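Local coordinates for endo-b-1,4-glucanase (Nasutitermes takasagoensis, PDB 1KSD), which probably cleaves internal beta-1,4-glucosidic linkages in cellulose and related beta-glucans, as a calcium-binding family 9 glycoside hydrolase, at residues D299-L304 with D407-E412; F346-G351 with H385-A390. All blocks are in the same frame, centred on the assembly; numbering follows the deposited sequence.

Interaction 1 (D299-L304 with D407-E412)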
loop_
_atom_site.group_PDB
_atom_site.type_symbol
_atom_site.label_atom_id
_atom_site.label_comp_id
_atom_site.label_asym_id
_atom_site.label_seq_id
_atom_site.Cartn_x
_atom_site.Cartn_y
_atom_site.Cartn_z
ATOM N N ASP A 299 -16.719 -0.178 3.883
ATOM C CA ASP A 299 -16.642 -1.341 4.762
ATOM C C ASP A 299 -16.130 -0.900 6.120
ATOM O O ASP A 299 -15.520 0.160 6.241
ATOM C CB ASP A 299 -15.711 -2.414 4.187
ATOM C CG ASP A 299 -15.793 -3.727 4.956
ATOM O OD1 ASP A 299 -16.922 -4.209 5.193
ATOM O OD2 ASP A 299 -14.734 -4.281 5.318
ATOM N N MET A 300 -16.385 -1.720 7.135
ATOM C CA MET A 300 -15.960 -1.427 8.499
ATOM C C MET A 300 -14.450 -1.539 8.698
ATOM O O MET A 300 -13.896 -0.894 9.584
ATOM C CB MET A 300 -16.671 -2.359 9.487
ATOM C CG MET A 300 -16.429 -3.838 9.226
ATOM S SD MET A 300 -16.926 -4.877 10.614
ATOM C CE MET A 300 -15.477 -4.711 11.684
ATOM N N TRP A 301 -13.789 -2.357 7.882
ATOM C CA TRP A 301 -12.338 -2.534 7.990
ATOM C C TRP A 301 -11.616 -1.517 7.120
ATOM O O TRP A 301 -11.919 -1.391 5.937
ATOM C CB TRP A 301 -11.917 -3.935 7.542
ATOM C CG TRP A 301 -12.492 -5.044 8.359
ATOM C CD1 TRP A 301 -13.531 -5.865 8.015
ATOM C CD2 TRP A 301 -12.064 -5.459 9.657
ATOM N NE1 TRP A 301 -13.775 -6.767 9.023
ATOM C CE2 TRP A 301 -12.889 -6.540 10.043
ATOM C CE3 TRP A 301 -11.062 -5.023 10.534
ATOM C CZ2 TRP A 301 -12.742 -7.190 11.272
ATOM C CZ3 TRP A 301 -10.917 -5.672 11.758
ATOM C CH2 TRP A 301 -11.755 -6.745 12.113
ATOM N N GLY A 302 -10.648 -0.813 7.706
ATOM C CA GLY A 302 -9.902 0.186 6.961
ATOM C C GLY A 302 -10.828 1.115 6.205
ATOM O O GLY A 302 -10.656 1.347 5.010
ATOM N N THR A 303 -11.810 1.659 6.918
ATOM C CA THR A 303 -12.795 2.557 6.327
ATOM C C THR A 303 -12.177 3.752 5.596
ATOM O O THR A 303 -12.543 4.047 4.458
ATOM C CB THR A 303 -13.766 3.069 7.407
ATOM O OG1 THR A 303 -14.406 1.948 8.032
ATOM C CG2 THR A 303 -14.826 3.978 6.795
ATOM N N LEU A 304 -11.249 4.446 6.243
ATOM C CA LEU A 304 -10.624 5.597 5.599
ATOM C C LEU A 304 -9.759 5.161 4.414
ATOM O O LEU A 304 -9.682 5.863 3.403
ATOM C CB LEU A 304 -9.804 6.390 6.615
ATOM C CG LEU A 304 -10.666 7.120 7.653
ATOM C CD1 LEU A 304 -9.800 7.602 8.797
ATOM C CD2 LEU A 304 -11.395 8.287 6.993
ATOM N N ASP A 407 -8.635 -1.298 20.047
ATOM C CA ASP A 407 -9.586 -1.310 18.940
ATOM C C ASP A 407 -8.856 -1.504 17.616
ATOM O O ASP A 407 -8.464 -0.529 16.969
ATOM C CB ASP A 407 -10.366 0.005 18.908
ATOM C CG ASP A 407 -11.613 -0.081 18.052
ATOM O OD1 ASP A 407 -11.585 -0.797 17.032
ATOM O OD2 ASP A 407 -12.616 0.578 18.397
ATOM N N TYR A 408 -8.678 -2.758 17.210
ATOM C CA TYR A 408 -7.980 -3.054 15.965
ATOM C C TYR A 408 -8.818 -2.857 14.711
ATOM O O TYR A 408 -8.422 -3.267 13.617
ATOM C CB TYR A 408 -7.391 -4.471 15.996
ATOM C CG TYR A 408 -8.333 -5.557 16.459
ATOM C CD1 TYR A 408 -9.411 -5.963 15.672
ATOM C CD2 TYR A 408 -8.132 -6.197 17.681
ATOM C CE1 TYR A 408 -10.264 -6.985 16.093
ATOM C CE2 TYR A 408 -8.976 -7.216 18.109
ATOM C CZ TYR A 408 -10.039 -7.606 17.313
ATOM O OH TYR A 408 -10.872 -8.617 17.742
ATOM N N VAL A 409 -9.982 -2.236 14.869
ATOM C CA VAL A 409 -10.834 -1.943 13.728
ATOM C C VAL A 409 -10.651 -0.463 13.424
ATOM O O VAL A 409 -10.180 -0.089 12.352
ATOM C CB VAL A 409 -12.329 -2.204 14.025
ATOM C CG1 VAL A 409 -13.188 -1.665 12.889
ATOM C CG2 VAL A 409 -12.574 -3.698 14.193
ATOM N N HIS A 410 -10.994 0.375 14.395
ATOM C CA HIS A 410 -10.896 1.816 14.227
ATOM C C HIS A 410 -9.483 2.380 14.346
ATOM O O HIS A 410 -9.166 3.393 13.723
ATOM C CB HIS A 410 -11.825 2.500 15.226
ATOM C CG HIS A 410 -13.248 2.049 15.112
ATOM N ND1 HIS A 410 -13.999 2.250 13.974
ATOM C CD2 HIS A 410 -14.038 1.363 15.969
ATOM C CE1 HIS A 410 -15.192 1.703 14.135
ATOM N NE2 HIS A 410 -15.241 1.158 15.337
ATOM N N ASN A 411 -8.631 1.726 15.129
ATOM C CA ASN A 411 -7.270 2.218 15.303
ATOM C C ASN A 411 -6.180 1.399 14.633
ATOM O O ASN A 411 -5.003 1.509 14.978
ATOM C CB ASN A 411 -6.968 2.408 16.791
ATOM C CG ASN A 411 -7.204 3.840 17.239
ATOM O OD1 ASN A 411 -7.901 4.597 16.562
ATOM N ND2 ASN A 411 -6.628 4.219 18.374
ATOM N N GLU A 412 -6.571 0.581 13.663
ATOM C CA GLU A 412 -5.596 -0.199 12.923
ATOM C C GLU A 412 -4.878 0.787 12.000
ATOM O O GLU A 412 -5.459 1.788 11.577
ATOM C CB GLU A 412 -6.289 -1.267 12.069
ATOM C CG GLU A 412 -5.326 -2.171 11.303
ATOM C CD GLU A 412 -6.037 -3.153 10.391
ATOM O OE1 GLU A 412 -7.109 -3.660 10.784
ATOM O OE2 GLU A 412 -5.517 -3.428 9.287
HETATM O O HOH W 1 -12.023 0.989 9.939
HETATM O O HOH W 2 -9.678 -1.576 10.229
#
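Val409 fits both methyls against Met300 and Trp301, CG1 and CG2 each 4.0 Å from CE of Met300. CG2 meets the six-membered ring of Trp301 obliquely, 3.5 Å from CZ3. With CG1 trans to its backbone N (chi1 171°), Val409 turns that methyl to Met300 O at 3.5 Å. The Met300 chain bends at chi3 (-82°), carrying CE over one face of the Trp301 ring, toward the rim. At its edge, CZ3 approaches Tyr408 O near the indole plane at 3.9 Å. Replacing Val409 by an alanine would take away both methyls and probably leave a gap beside Met300 CE and the CZ3 edge of the indole, with the ring freer to turn. Asp407 OD1 closes an Asx turn by accepting from Val409 N through its anti lone pair, and also takes His410 N from above the carboxylate plane. No direct hydrogen bond joins the segments; one water accepts from Gly302 N (2.8 Å) and donates to Val409 O (2.6 Å), with a weak link to Glu412 OE1; a second joins Met300 O and Thr303 N to Val409 O. Containing the predicted active-site residue Glu412, this surface contact is consistent with part of the catalytic cleft rim of a family 9 glucanase.

Interaction 2 (F346-G351 with H385-A390)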
loop_
_atom_site.group_PDB
_atom_site.type_symbol
_atom_site.label_atom_id
_atom_site.label_comp_id
_atom_site.label_asym_id
_atom_site.label_seq_id
_atom_site.Cartn_x
_atom_site.Cartn_y
_atom_site.Cartn_z
ATOM N N PHE A 346 -7.890 12.092 11.561
ATOM C CA PHE A 346 -7.782 10.642 11.677
ATOM C C PHE A 346 -6.399 10.229 11.205
ATOM O O PHE A 346 -6.149 9.067 10.885
ATOM C CB PHE A 346 -8.880 9.958 10.863
ATOM C CG PHE A 346 -10.236 10.055 11.505
ATOM C CD1 PHE A 346 -10.528 9.310 12.642
ATOM C CD2 PHE A 346 -11.195 10.933 11.012
ATOM C CE1 PHE A 346 -11.756 9.438 13.288
ATOM C CE2 PHE A 346 -12.430 11.070 11.650
ATOM C CZ PHE A 346 -12.709 10.321 12.788
ATOM N N VAL A 347 -5.507 11.215 11.154
ATOM C CA VAL A 347 -4.119 11.000 10.765
ATOM C C VAL A 347 -3.301 11.290 12.024
ATOM O O VAL A 347 -3.300 12.411 12.526
ATOM C CB VAL A 347 -3.691 11.968 9.641
ATOM C CG1 VAL A 347 -2.209 11.772 9.321
ATOM C CG2 VAL A 347 -4.531 11.729 8.396
ATOM N N CYS A 348 -2.628 10.276 12.553
ATOM C CA CYS A 348 -1.831 10.463 13.764
ATOM C C CYS A 348 -0.753 11.517 13.567
ATOM O O CYS A 348 -0.149 11.610 12.498
ATOM C CB CYS A 348 -1.172 9.156 14.165
ATOM S SG CYS A 348 -0.546 8.300 12.789
ATOM N N GLY A 349 -0.526 12.307 14.610
ATOM C CA GLY A 349 0.488 13.342 14.562
ATOM C C GLY A 349 0.123 14.554 13.731
ATOM O O GLY A 349 0.971 15.409 13.479
ATOM N N PHE A 350 -1.135 14.639 13.307
ATOM C CA PHE A 350 -1.582 15.763 12.489
ATOM C C PHE A 350 -2.967 16.289 12.835
ATOM O O PHE A 350 -3.877 15.528 13.151
ATOM C CB PHE A 350 -1.602 15.383 11.002
ATOM C CG PHE A 350 -2.199 16.448 10.117
ATOM C CD1 PHE A 350 -1.407 17.464 9.600
ATOM C CD2 PHE A 350 -3.570 16.468 9.852
ATOM C CE1 PHE A 350 -1.969 18.492 8.831
ATOM C CE2 PHE A 350 -4.143 17.488 9.089
ATOM C CZ PHE A 350 -3.339 18.501 8.578
ATOM N N GLY A 351 -3.115 17.606 12.754
ATOM C CA GLY A 351 -4.407 18.221 12.978
ATOM C C GLY A 351 -5.022 18.217 14.357
ATOM O O GLY A 351 -4.357 18.016 15.370
ATOM N N HIS A 385 5.486 7.299 21.361
ATOM C CA HIS A 385 5.937 8.011 20.171
ATOM C C HIS A 385 4.736 8.356 19.302
ATOM O O HIS A 385 3.837 7.535 19.125
ATOM C CB HIS A 385 6.880 7.146 19.329
ATOM C CG HIS A 385 8.086 6.652 20.063
ATOM N ND1 HIS A 385 9.102 7.486 20.478
ATOM C CD2 HIS A 385 8.454 5.400 20.429
ATOM C CE1 HIS A 385 10.044 6.770 21.066
ATOM N NE2 HIS A 385 9.676 5.502 21.049
ATOM N N VAL A 386 4.718 9.570 18.767
ATOM C CA VAL A 386 3.645 9.980 17.873
ATOM C C VAL A 386 3.951 9.327 16.526
ATOM O O VAL A 386 5.048 9.486 15.984
ATOM C CB VAL A 386 3.607 11.512 17.704
ATOM C CG1 VAL A 386 2.626 11.888 16.607
ATOM C CG2 VAL A 386 3.205 12.166 19.019
ATOM N N LEU A 387 2.985 8.586 15.994
ATOM C CA LEU A 387 3.167 7.892 14.720
ATOM C C LEU A 387 2.767 8.807 13.568
ATOM O O LEU A 387 1.837 8.524 12.824
ATOM C CB LEU A 387 2.323 6.611 14.705
ATOM C CG LEU A 387 2.529 5.649 13.529
ATOM C CD1 LEU A 387 3.989 5.208 13.461
ATOM C CD2 LEU A 387 1.613 4.433 13.704
ATOM N N SER A 388 3.497 9.904 13.426
ATOM C CA SER A 388 3.228 10.896 12.396
ATOM C C SER A 388 2.876 10.327 11.028
ATOM O O SER A 388 3.616 9.511 10.481
ATOM C CB SER A 388 4.438 11.822 12.251
ATOM O OG SER A 388 4.781 12.388 13.505
ATOM N N GLY A 389 1.734 10.758 10.491
ATOM C CA GLY A 389 1.332 10.341 9.159
ATOM C C GLY A 389 0.435 9.132 8.971
ATOM O O GLY A 389 -0.166 8.983 7.909
ATOM N N ALA A 390 0.328 8.273 9.978
ATOM C CA ALA A 390 -0.498 7.073 9.847
ATOM C C ALA A 390 -1.997 7.340 9.806
ATOM O O ALA A 390 -2.554 8.020 10.672
ATOM C CB ALA A 390 -0.177 6.080 10.973
HETATM O O HOH W 3 3.533 14.667 14.155
#
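Cys348 and Gly389 join two type II beta turns, Val347 to Phe350 and Leu387 to Ala390, which dock through their backbones with the chains running in opposite directions. Gly389 N donates to Cys348 O over 2.9 Å, with an N-H...O angle of 148° and the donor tilted 24° from the carbonyl plane. The same oxygen receives a CA-H...O contact from Ser388 CA at 3.5 Å. The N-H of the same residue also faces the segment 385-390: Cys348 N donates to Ala390 O at 2.9 Å, although the position of that acceptor is less certain, because Cys348 SG is modelled too close to it and to Leu387 O; the placement of the sulfur is therefore doubtful.

Val386 brings a branched side chain to the same turn. Its CB stands 4.8 Å from Gly349 CA. From there CG1, trans to the backbone N (chi1 171°), runs onto the glycine, 3.3 Å from Gly349 CA and 3.8 Å from Gly349 N, while CG2 diverges from this segment. The close fit depends on Gly349 lacking a side chain: a CB there would collide with CG1 of Val386 and with Ser388 CA. Gly389 takes positive phi at the corresponding turn position, where a CB would jam against the preceding carbonyl oxygen.

Both turns are anchored to the helical body of the enzyme. Val347 and Phe350 pack on Leu339 of helix 324-341, Ala390 touches Phe15 of helix 5-18, and Asn418 ND2 of helix 415-430 hydrogen-bonds to Gly389 O. Val347 CG1 also lies against the carbonyl of Gly389. At the outer end a single water spans the turns, donating to Gly349 O at 2.8 Å and hydrogen-bonding to Ser388 OG at 2.7 Å.

In the fold
Interaction 2 is nested along the chain inside the loop that interaction 1 closes, and the centres of the two are 16 Å apart. They touch directly where Leu304, at the start of helix 303-319, packs its CD1 3.3 Å from Phe346 CB. Both lie near the predicted active-site residues Asp403 and Glu412, whose side chains are about 11 Å apart. Interaction 1 contains Glu412, and its Asn411 ND2 hydrogen-bonds to Asp403 OD1. In interaction 2 the side chain of Phe346 is about 8 Å from that of Asp403, and that of Ala390 about 10 Å from that of Glu412. Tyr401 bridges the two, meeting Phe346 edge-to-face and hydrogen-bonding through OH to Asn411 OD1.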